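Local coordinates for Sex comb on midleg CG9495-PA (Drosophila melanogaster, PDB 1PK1), which probably serves in Polycomb-group gene silencing, its SAM domain, the part modelled, mediating protein-protein association, at residues 15-18 with 19-23; 31-34 with 35-38; 53-56 with 57-61; 72-75 with 76-80. The protein carries 2 engineered substitutions. All blocks are in the same frame, centred on the assembly; numbering follows the deposited sequence.

Contact 1 of 4, residues 15-18 with 19-23; sequences IDWT and IEEVI
Glu21 OE1 is gripped from two directions: the backbone Thr18 N donates to it over 2.9 Å, and a water donates a hydrogen bond to it over 2.6 Å. The same water donates to Asp16 O, so the carboxylate is tied to the loop at Thr18 directly and at Asp16 through water. The amide of Thr18 uses the anti lone pair of OE1, the one facing away from the other carboxylate oxygen. Return is made by Thr18 OG1, which accepts from Glu21 N at 3.1 Å with an N-H...O angle of 156°. What allows this is the threonine torsion: OG1 sits between the backbone N and the carbonyl carbon (chi1 63°), where it faces the first turn of the helix. Glu21 runs extended past CG, long enough to reach back to the amide of Thr18. The helix starts with Val22 N bonded to Thr18 O at 3.0 Å.

Trp17 packs alongside this turn. Its CB lies 3.9 Å from Glu21 CB, ring and carboxylate planes are 57° apart, and Val22 CG2 approaches the ring edge near its plane. Trp17 NE1 is held by Ser12 O, while Val22 goes on to touch Phe40 and Leu50. Thr18 as N-cap and Glu21 three residues on, each side chain bonding the other's backbone amide, make the capping box that opens helix 19-29 of this SAM domain.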
loop_
_atom_site.group_PDB
_atom_site.type_symbol
_atom_site.label_atom_id
_atom_site.label_comp_id
_atom_site.label_asym_id
_atom_site.label_seq_id
_atom_site.Cartn_x
_atom_site.Cartn_y
_atom_site.Cartn_z
ATOM N N ILE B 15 -8.200 -10.066 17.367
ATOM C CA ILE B 15 -8.637 -9.079 18.353
ATOM C C ILE B 15 -7.886 -9.129 19.688
ATOM O O ILE B 15 -7.826 -8.130 20.405
ATOM C CB ILE B 15 -10.153 -9.200 18.640
ATOM C CG1 ILE B 15 -10.601 -8.045 19.545
ATOM C CG2 ILE B 15 -10.456 -10.545 19.290
ATOM C CD1 ILE B 15 -12.074 -8.053 19.898
ATOM N N ASP B 16 -7.309 -10.280 20.015
ATOM C CA ASP B 16 -6.579 -10.437 21.272
ATOM C C ASP B 16 -5.066 -10.394 21.092
ATOM O O ASP B 16 -4.312 -10.719 22.011
ATOM C CB ASP B 16 -6.970 -11.757 21.942
ATOM C CG ASP B 16 -8.455 -11.852 22.218
ATOM O OD1 ASP B 16 -8.998 -10.939 22.874
ATOM O OD2 ASP B 16 -9.080 -12.844 21.784
ATOM N N TRP B 17 -4.619 -9.989 19.909
ATOM C CA TRP B 17 -3.193 -9.923 19.629
ATOM C C TRP B 17 -2.480 -8.791 20.346
ATOM O O TRP B 17 -3.042 -7.721 20.552
ATOM C CB TRP B 17 -2.953 -9.767 18.129
ATOM C CG TRP B 17 -3.245 -10.995 17.328
ATOM C CD1 TRP B 17 -3.576 -12.230 17.806
ATOM C CD2 TRP B 17 -3.191 -11.114 15.904
ATOM N NE1 TRP B 17 -3.729 -13.115 16.764
ATOM C CE2 TRP B 17 -3.498 -12.455 15.585
ATOM C CE3 TRP B 17 -2.908 -10.217 14.865
ATOM C CZ2 TRP B 17 -3.533 -12.921 14.268
ATOM C CZ3 TRP B 17 -2.942 -10.679 13.555
ATOM C CH2 TRP B 17 -3.251 -12.023 13.269
ATOM N N THR B 18 -1.231 -9.045 20.721
ATOM C CA THR B 18 -0.403 -8.045 21.380
ATOM C C THR B 18 0.249 -7.265 20.248
ATOM O O THR B 18 0.127 -7.649 19.085
ATOM C CB THR B 18 0.720 -8.693 22.196
ATOM O OG1 THR B 18 1.597 -9.403 21.311
ATOM C CG2 THR B 18 0.144 -9.662 23.231
ATOM N N ILE B 19 0.938 -6.180 20.586
ATOM C CA ILE B 19 1.625 -5.383 19.583
ATOM C C ILE B 19 2.637 -6.247 18.821
ATOM O O ILE B 19 2.729 -6.174 17.595
ATOM C CB ILE B 19 2.369 -4.189 20.241
ATOM C CG1 ILE B 19 1.351 -3.200 20.822
ATOM C CG2 ILE B 19 3.288 -3.521 19.222
ATOM C CD1 ILE B 19 1.966 -2.113 21.701
ATOM N N GLU B 20 3.394 -7.075 19.537
ATOM C CA GLU B 20 4.376 -7.918 18.863
ATOM C C GLU B 20 3.725 -8.957 17.946
ATOM O O GLU B 20 4.266 -9.278 16.887
ATOM C CB GLU B 20 5.288 -8.609 19.880
ATOM C CG GLU B 20 6.264 -7.663 20.579
ATOM C CD GLU B 20 7.020 -6.766 19.601
ATOM O OE1 GLU B 20 7.451 -7.257 18.535
ATOM O OE2 GLU B 20 7.191 -5.568 19.906
ATOM N N GLU B 21 2.570 -9.474 18.347
ATOM C CA GLU B 21 1.866 -10.457 17.525
ATOM C C GLU B 21 1.380 -9.808 16.230
ATOM O O GLU B 21 1.388 -10.441 15.177
ATOM C CB GLU B 21 0.690 -11.061 18.292
ATOM C CG GLU B 21 1.129 -12.002 19.425
ATOM C CD GLU B 21 -0.041 -12.631 20.154
ATOM O OE1 GLU B 21 -0.900 -11.882 20.665
ATOM O OE2 GLU B 21 -0.102 -13.879 20.221
ATOM N N VAL B 22 0.953 -8.550 16.315
ATOM C CA VAL B 22 0.497 -7.819 15.129
ATOM C C VAL B 22 1.677 -7.604 14.186
ATOM O O VAL B 22 1.560 -7.763 12.964
ATOM C CB VAL B 22 -0.094 -6.437 15.507
ATOM C CG1 VAL B 22 -0.248 -5.569 14.262
ATOM C CG2 VAL B 22 -1.449 -6.618 16.183
ATOM N N ILE B 23 2.819 -7.231 14.751
ATOM C CA ILE B 23 4.006 -7.006 13.946
ATOM C C ILE B 23 4.471 -8.306 13.294
ATOM O O ILE B 23 4.892 -8.308 12.141
ATOM C CB ILE B 23 5.134 -6.396 14.799
ATOM C CG1 ILE B 23 4.716 -4.981 15.223
ATOM C CG2 ILE B 23 6.444 -6.381 14.012
ATOM C CD1 ILE B 23 5.718 -4.260 16.104
HETATM O O HOH W 1 -2.465 -12.966 22.373
#

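Contact 2 of 4, residues 31-34 with 35-38; sequences NSLA and VHGD
Leu33 and His36 meet through their side chains as well as their backbones. Leu33 CD2 lies at the edge of the imidazole, in its plane, 4.0 Å from His36 CD2, and the two side chains cross at a slant. His36 has CG anti to its carbonyl carbon (chi1 -56°), which swings the ring back over the preceding turn, with CB 3.4 Å from Leu33 O. One face of the ring is taken by Val35 CG1, over its centre and 3.6 Å above the plane. That methyl is there because Val35 places CG1 between its backbone N and carbonyl carbon (chi1 62°). Leu33 itself points into the core, against Ile26, Ile72 and Leu75.

The turn is 3-10: His36 N donates to Leu33 O, and Gly37 N to Ala34 O at 2.9 Å. Both donors stand well above the plane of the carbonyl they use, the latter by 63°. Waters add to the turn; one donates to Ser32 O at 2.8 Å and accepts a weak bond from His36 NE2.

That weak bond is consistent with a proton on NE2, and it gives the imidazole a mixed setting: a leucine methyl at the edge, a valine methyl on one face, and a slight polar link to water at the nitrogen.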
loop_
_atom_site.group_PDB
_atom_site.type_symbol
_atom_site.label_atom_id
_atom_site.label_comp_id
_atom_site.label_asym_id
_atom_site.label_seq_id
_atom_site.Cartn_x
_atom_site.Cartn_y
_atom_site.Cartn_z
ATOM N N ASN B 31 7.288 -9.318 4.018
ATOM C CA ASN B 31 8.596 -8.888 4.478
ATOM C C ASN B 31 8.978 -7.442 4.134
ATOM O O ASN B 31 9.806 -6.842 4.820
ATOM C CB ASN B 31 9.652 -9.853 3.938
ATOM C CG ASN B 31 11.044 -9.488 4.371
ATOM O OD1 ASN B 31 11.817 -8.923 3.598
ATOM N ND2 ASN B 31 11.374 -9.795 5.620
ATOM N N SER B 32 8.378 -6.883 3.086
ATOM C CA SER B 32 8.689 -5.518 2.664
ATOM C C SER B 32 8.151 -4.454 3.619
ATOM O O SER B 32 8.513 -3.278 3.522
ATOM C CB SER B 32 8.138 -5.258 1.258
ATOM O OG SER B 32 6.721 -5.253 1.255
ATOM N N LEU B 33 7.298 -4.873 4.544
ATOM C CA LEU B 33 6.704 -3.960 5.520
ATOM C C LEU B 33 7.438 -3.953 6.862
ATOM O O LEU B 33 7.113 -3.159 7.747
ATOM C CB LEU B 33 5.238 -4.341 5.749
ATOM C CG LEU B 33 4.299 -4.092 4.567
ATOM C CD1 LEU B 33 2.945 -4.747 4.846
ATOM C CD2 LEU B 33 4.140 -2.586 4.351
ATOM N N ALA B 34 8.429 -4.831 7.013
ATOM C CA ALA B 34 9.175 -4.918 8.266
ATOM C C ALA B 34 9.856 -3.610 8.686
ATOM O O ALA B 34 10.048 -3.360 9.881
ATOM C CB ALA B 34 10.205 -6.046 8.180
ATOM N N VAL B 35 10.226 -2.781 7.716
ATOM C CA VAL B 35 10.872 -1.508 8.024
ATOM C C VAL B 35 9.945 -0.615 8.857
ATOM O O VAL B 35 10.398 0.285 9.574
ATOM C CB VAL B 35 11.294 -0.758 6.723
ATOM C CG1 VAL B 35 10.067 -0.428 5.874
ATOM C CG2 VAL B 35 12.047 0.522 7.066
ATOM N N HIS B 36 8.646 -0.886 8.782
ATOM C CA HIS B 36 7.667 -0.091 9.519
ATOM C C HIS B 36 7.319 -0.677 10.877
ATOM O O HIS B 36 6.452 -0.158 11.578
ATOM C CB HIS B 36 6.392 0.066 8.684
ATOM C CG HIS B 36 6.632 0.668 7.337
ATOM N ND1 HIS B 36 7.273 1.875 7.167
ATOM C CD2 HIS B 36 6.334 0.221 6.093
ATOM C CE1 HIS B 36 7.363 2.145 5.878
ATOM N NE2 HIS B 36 6.800 1.157 5.205
ATOM N N GLY B 37 8.004 -1.753 11.252
ATOM C CA GLY B 37 7.741 -2.393 12.532
ATOM C C GLY B 37 7.776 -1.476 13.742
ATOM O O GLY B 37 6.879 -1.521 14.592
ATOM N N ASP B 38 8.808 -0.644 13.835
ATOM C CA ASP B 38 8.945 0.264 14.966
ATOM C C ASP B 38 7.835 1.310 15.006
ATOM O O ASP B 38 7.494 1.817 16.073
ATOM C CB ASP B 38 10.310 0.956 14.939
ATOM C CG ASP B 38 11.450 0.001 15.242
ATOM O OD1 ASP B 38 11.191 -1.074 15.820
ATOM O OD2 ASP B 38 12.608 0.337 14.917
HETATM O O HOH W 2 11.391 -4.236 5.320
HETATM O O HOH W 3 7.139 -0.975 2.875
HETATM O O HOH W 4 11.069 -1.662 12.245
#

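Contact 3 of 4, residues 53-56 with 57-61; sequences LNSE and RMMKY. Engineered in segment 57-61: Arg57 (natural residue Met).
Glu56 O accepts from Lys60 N at 2.8 Å with an N-H...O angle of 163°, and Ser55 O from Met59 N at 2.9 Å; both bonds belong to the first turns of helix 55-61, whose N-cap is Asn54. Asn54 O takes Met58 N at 3.0 Å, nearly in line with its carbonyl bond. The capping bond itself is made by Asn54 OD1, which accepts from the amide of Arg57. The asparagine folds CG between its backbone N and carbonyl carbon (chi1 60°), bringing OD1 to that amide. OD1 is modelled too near Arg57 CG, so its exact place is less sure.

Arg57 is an engineered residue, methionine in the natural sequence. Its chain bends at chi2 and chi3, and the approach of its guanidinium to the Asn54 amide is doubtful, since two donors, ND2 and NH1, are modelled very close together.

Packing takes over on the inner side. Met58 is buried: its CG meets Leu53 CD2 at 4.0 Å, the two side chains crossing at about a right angle, and it goes on to Ile72 and Cys73 of helix 66-79. Leu53 reaches Ile45 and Met62. At the other flank Met59, extended as far as SD, turns back at its last torsion (chi3 -72°). That bend sets the methyl CE over the first turn of the helix, 3.6 Å from Glu56 OE2 and 3.6 Å from Ser55 O.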
loop_
_atom_site.group_PDB
_atom_site.type_symbol
_atom_site.label_atom_id
_atom_site.label_comp_id
_atom_site.label_asym_id
_atom_site.label_seq_id
_atom_site.Cartn_x
_atom_site.Cartn_y
_atom_site.Cartn_z
ATOM N N LEU B 53 -7.621 0.196 12.083
ATOM C CA LEU B 53 -6.844 1.012 11.151
ATOM C C LEU B 53 -7.488 1.169 9.777
ATOM O O LEU B 53 -8.330 0.365 9.371
ATOM C CB LEU B 53 -5.451 0.405 10.932
ATOM C CG LEU B 53 -4.320 0.538 11.949
ATOM C CD1 LEU B 53 -3.126 -0.269 11.451
ATOM C CD2 LEU B 53 -3.927 1.996 12.119
ATOM N N ASN B 54 -7.085 2.225 9.076
ATOM C CA ASN B 54 -7.520 2.480 7.707
ATOM C C ASN B 54 -6.430 3.329 7.054
ATOM O O ASN B 54 -5.576 3.879 7.751
ATOM C CB ASN B 54 -8.898 3.165 7.647
ATOM C CG ASN B 54 -8.929 4.494 8.353
ATOM O OD1 ASN B 54 -8.066 5.343 8.144
ATOM N ND2 ASN B 54 -9.944 4.690 9.186
ATOM N N SER B 55 -6.434 3.413 5.728
ATOM C CA SER B 55 -5.404 4.161 5.014
ATOM C C SER B 55 -5.295 5.627 5.424
ATOM O O SER B 55 -4.191 6.151 5.581
ATOM C CB SER B 55 -5.613 4.047 3.495
ATOM O OG SER B 55 -6.848 4.599 3.082
ATOM N N GLU B 56 -6.431 6.289 5.606
ATOM C CA GLU B 56 -6.412 7.694 6.004
ATOM C C GLU B 56 -5.677 7.893 7.327
ATOM O O GLU B 56 -4.840 8.790 7.447
ATOM C CB GLU B 56 -7.837 8.234 6.124
ATOM C CG GLU B 56 -8.570 8.344 4.798
ATOM C CD GLU B 56 -7.858 9.249 3.814
ATOM O OE1 GLU B 56 -7.571 10.412 4.176
ATOM O OE2 GLU B 56 -7.590 8.803 2.679
ATOM N N ARG B 57 -5.997 7.063 8.316
ATOM C CA ARG B 57 -5.356 7.147 9.628
ATOM C C ARG B 57 -3.865 6.821 9.522
ATOM O O ARG B 57 -3.036 7.442 10.182
ATOM C CB ARG B 57 -5.998 6.163 10.609
ATOM C CG ARG B 57 -7.503 6.287 10.794
ATOM C CD ARG B 57 -7.889 7.380 11.772
ATOM N NE ARG B 57 -9.039 6.978 12.582
ATOM C CZ ARG B 57 -10.226 6.626 12.093
ATOM N NH1 ARG B 57 -10.439 6.628 10.784
ATOM N NH2 ARG B 57 -11.201 6.259 12.915
ATOM N N MET B 58 -3.526 5.824 8.710
ATOM C CA MET B 58 -2.123 5.460 8.548
ATOM C C MET B 58 -1.317 6.567 7.888
ATOM O O MET B 58 -0.185 6.831 8.270
ATOM C CB MET B 58 -1.990 4.166 7.730
ATOM C CG MET B 58 -2.338 2.915 8.514
ATOM S SD MET B 58 -1.905 1.389 7.642
ATOM C CE MET B 58 -3.398 1.097 6.748
ATOM N N MET B 59 -1.899 7.230 6.899
ATOM C CA MET B 59 -1.179 8.289 6.211
ATOM C C MET B 59 -1.118 9.561 7.038
ATOM O O MET B 59 -0.065 10.174 7.174
ATOM C CB MET B 59 -1.833 8.584 4.860
ATOM C CG MET B 59 -1.745 7.430 3.875
ATOM S SD MET B 59 -2.310 7.901 2.230
ATOM C CE MET B 59 -4.088 8.023 2.511
ATOM N N LYS B 60 -2.250 9.938 7.608
ATOM C CA LYS B 60 -2.335 11.158 8.396
ATOM C C LYS B 60 -1.675 11.091 9.767
ATOM O O LYS B 60 -0.992 12.032 10.172
ATOM C CB LYS B 60 -3.805 11.538 8.573
ATOM C CG LYS B 60 -4.047 12.840 9.317
ATOM C CD LYS B 60 -3.761 14.035 8.449
ATOM C CE LYS B 60 -4.325 15.304 9.070
ATOM N NZ LYS B 60 -4.148 16.436 8.133
ATOM N N TYR B 61 -1.868 9.983 10.479
ATOM C CA TYR B 61 -1.332 9.867 11.832
ATOM C C TYR B 61 -0.043 9.069 12.012
ATOM O O TYR B 61 0.739 9.357 12.916
ATOM C CB TYR B 61 -2.425 9.310 12.746
ATOM C CG TYR B 61 -3.708 10.113 12.691
ATOM C CD1 TYR B 61 -4.945 9.496 12.856
ATOM C CD2 TYR B 61 -3.683 11.495 12.477
ATOM C CE1 TYR B 61 -6.131 10.229 12.808
ATOM C CE2 TYR B 61 -4.867 12.237 12.428
ATOM C CZ TYR B 61 -6.079 11.599 12.593
ATOM O OH TYR B 61 -7.250 12.324 12.534
#

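Contact 4 of 4, residues 72-75 with 76-80; sequences ICNL and VNKVN
Val76 and Ile72 are joined by both backbone and side chain. Among the main-chain bonds, Val76 N donates to Ile72 O at 2.8 Å and Asn77 N to Cys73 O at 2.9 Å, both fairly straight helical i to i+4 links. Lys78 N makes only a weak i to i+3 bond to Leu75 O, at 3.3 Å and with an N-H...O angle of 129°. Leu75 O is also bonded by Tyr25 OH.

The apolar contact is Ile72 CG2 against Val76 CG2, 4.0 Å apart and one turn distant. Val76 holds CG1 anti to its backbone N (chi1 172°), and CG2 therefore leans back over the carbonyl of Ile72, 3.2 Å from its O. This is the inner face of helix 66-79, the long C-terminal helix of the SAM five-helix bundle: Ile72 meets Leu64, Leu75 meets Ile26 and Asn29, and Val76 meets Leu50.

Polar and aliphatic groups meet along the outer side. Lys78 runs fully extended back along the helix, its CG 3.4 Å from Asn74 O and its CE 3.6 Å from Asn74 OD1. There the lysine touches the asparagine with its hydrocarbon chain. Asn77 lays its amide carbon CG by the carbonyl of Cys73, 3.2 Å from that oxygen.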
loop_
_atom_site.group_PDB
_atom_site.type_symbol
_atom_site.label_atom_id
_atom_site.label_comp_id
_atom_site.label_asym_id
_atom_site.label_seq_id
_atom_site.Cartn_x
_atom_site.Cartn_y
_atom_site.Cartn_z
ATOM N N ILE B 72 -0.799 -2.815 3.955
ATOM C CA ILE B 72 -1.190 -3.133 5.315
ATOM C C ILE B 72 -2.700 -3.348 5.370
ATOM O O ILE B 72 -3.171 -4.291 6.006
ATOM C CB ILE B 72 -0.761 -2.012 6.288
ATOM C CG1 ILE B 72 0.775 -1.998 6.387
ATOM C CG2 ILE B 72 -1.398 -2.231 7.650
ATOM C CD1 ILE B 72 1.358 -0.753 7.031
ATOM N N CYS B 73 -3.458 -2.493 4.688
ATOM C CA CYS B 73 -4.916 -2.641 4.674
ATOM C C CYS B 73 -5.284 -3.994 4.084
ATOM O O CYS B 73 -6.225 -4.637 4.542
ATOM C CB CYS B 73 -5.578 -1.542 3.840
ATOM S SG CYS B 73 -5.779 0.023 4.683
ATOM N N ASN B 74 -4.532 -4.419 3.076
ATOM C CA ASN B 74 -4.786 -5.703 2.421
ATOM C C ASN B 74 -4.640 -6.838 3.432
ATOM O O ASN B 74 -5.431 -7.780 3.435
ATOM C CB ASN B 74 -3.816 -5.908 1.251
ATOM C CG ASN B 74 -4.037 -7.230 0.533
ATOM O OD1 ASN B 74 -3.245 -8.165 0.668
ATOM N ND2 ASN B 74 -5.124 -7.315 -0.224
ATOM N N LEU B 75 -3.632 -6.742 4.292
ATOM C CA LEU B 75 -3.408 -7.762 5.314
ATOM C C LEU B 75 -4.445 -7.661 6.432
ATOM O O LEU B 75 -4.884 -8.679 6.968
ATOM C CB LEU B 75 -2.000 -7.629 5.900
ATOM C CG LEU B 75 -0.843 -7.887 4.928
ATOM C CD1 LEU B 75 0.481 -7.583 5.621
ATOM C CD2 LEU B 75 -0.884 -9.336 4.447
ATOM N N VAL B 76 -4.829 -6.437 6.787
ATOM C CA VAL B 76 -5.826 -6.231 7.834
ATOM C C VAL B 76 -7.152 -6.863 7.415
ATOM O O VAL B 76 -7.792 -7.556 8.204
ATOM C CB VAL B 76 -6.075 -4.728 8.104
ATOM C CG1 VAL B 76 -7.250 -4.559 9.063
ATOM C CG2 VAL B 76 -4.823 -4.090 8.700
ATOM N N ASN B 77 -7.553 -6.613 6.172
ATOM C CA ASN B 77 -8.806 -7.145 5.643
ATOM C C ASN B 77 -8.915 -8.659 5.776
ATOM O O ASN B 77 -10.005 -9.187 5.999
ATOM C CB ASN B 77 -8.968 -6.748 4.173
ATOM C CG ASN B 77 -9.358 -5.290 3.998
ATOM O OD1 ASN B 77 -9.212 -4.721 2.916
ATOM N ND2 ASN B 77 -9.867 -4.685 5.055
ATOM N N LYS B 78 -7.789 -9.354 5.641
ATOM C CA LYS B 78 -7.779 -10.813 5.737
ATOM C C LYS B 78 -8.166 -11.344 7.115
ATOM O O LYS B 78 -8.742 -12.430 7.225
ATOM C CB LYS B 78 -6.398 -11.362 5.355
ATOM C CG LYS B 78 -5.989 -11.067 3.914
ATOM C CD LYS B 78 -4.636 -11.673 3.583
ATOM C CE LYS B 78 -4.218 -11.331 2.161
ATOM N NZ LYS B 78 -3.023 -12.115 1.749
ATOM N N VAL B 79 -7.853 -10.587 8.165
ATOM C CA VAL B 79 -8.155 -11.024 9.524
ATOM C C VAL B 79 -9.291 -10.249 10.186
ATOM O O VAL B 79 -9.525 -10.399 11.386
ATOM C CB VAL B 79 -6.900 -10.933 10.429
ATOM C CG1 VAL B 79 -5.835 -11.903 9.940
ATOM C CG2 VAL B 79 -6.354 -9.506 10.434
ATOM N N ASN B 80 -9.995 -9.431 9.408
ATOM C CA ASN B 80 -11.100 -8.638 9.943
ATOM C C ASN B 80 -12.448 -9.187 9.492
ATOM O O ASN B 80 -13.298 -9.435 10.372
ATOM C CB ASN B 80 -10.972 -7.175 9.506
ATOM C CG ASN B 80 -11.755 -6.868 8.241
ATOM O OD1 ASN B 80 -11.528 -7.468 7.193
ATOM N ND2 ASN B 80 -12.686 -5.926 8.338
#

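In the fold
Contacts 1 and 3 lie toward the surface, on opposite sides of the chain's centre, and both open a helix by side-chain capping; contact 1 closes a reciprocal box, contact 3 has a one-way cap. Contacts 2 and 4 are partly buried, the former a water-bridged 3-10 turn, the latter part of the long helix 66-79. Contact 4 ties the set together: its segment 72-80 touches contact 1 through Trp17 and Val79, contact 2 through Leu33 against Ile72 and Leu75, and contact 3 through Met58 against Ile72 and Cys73. Contacts 1 and 2 meet where Ile23 packs on Gly37, whereas contact 3 touches neither of them.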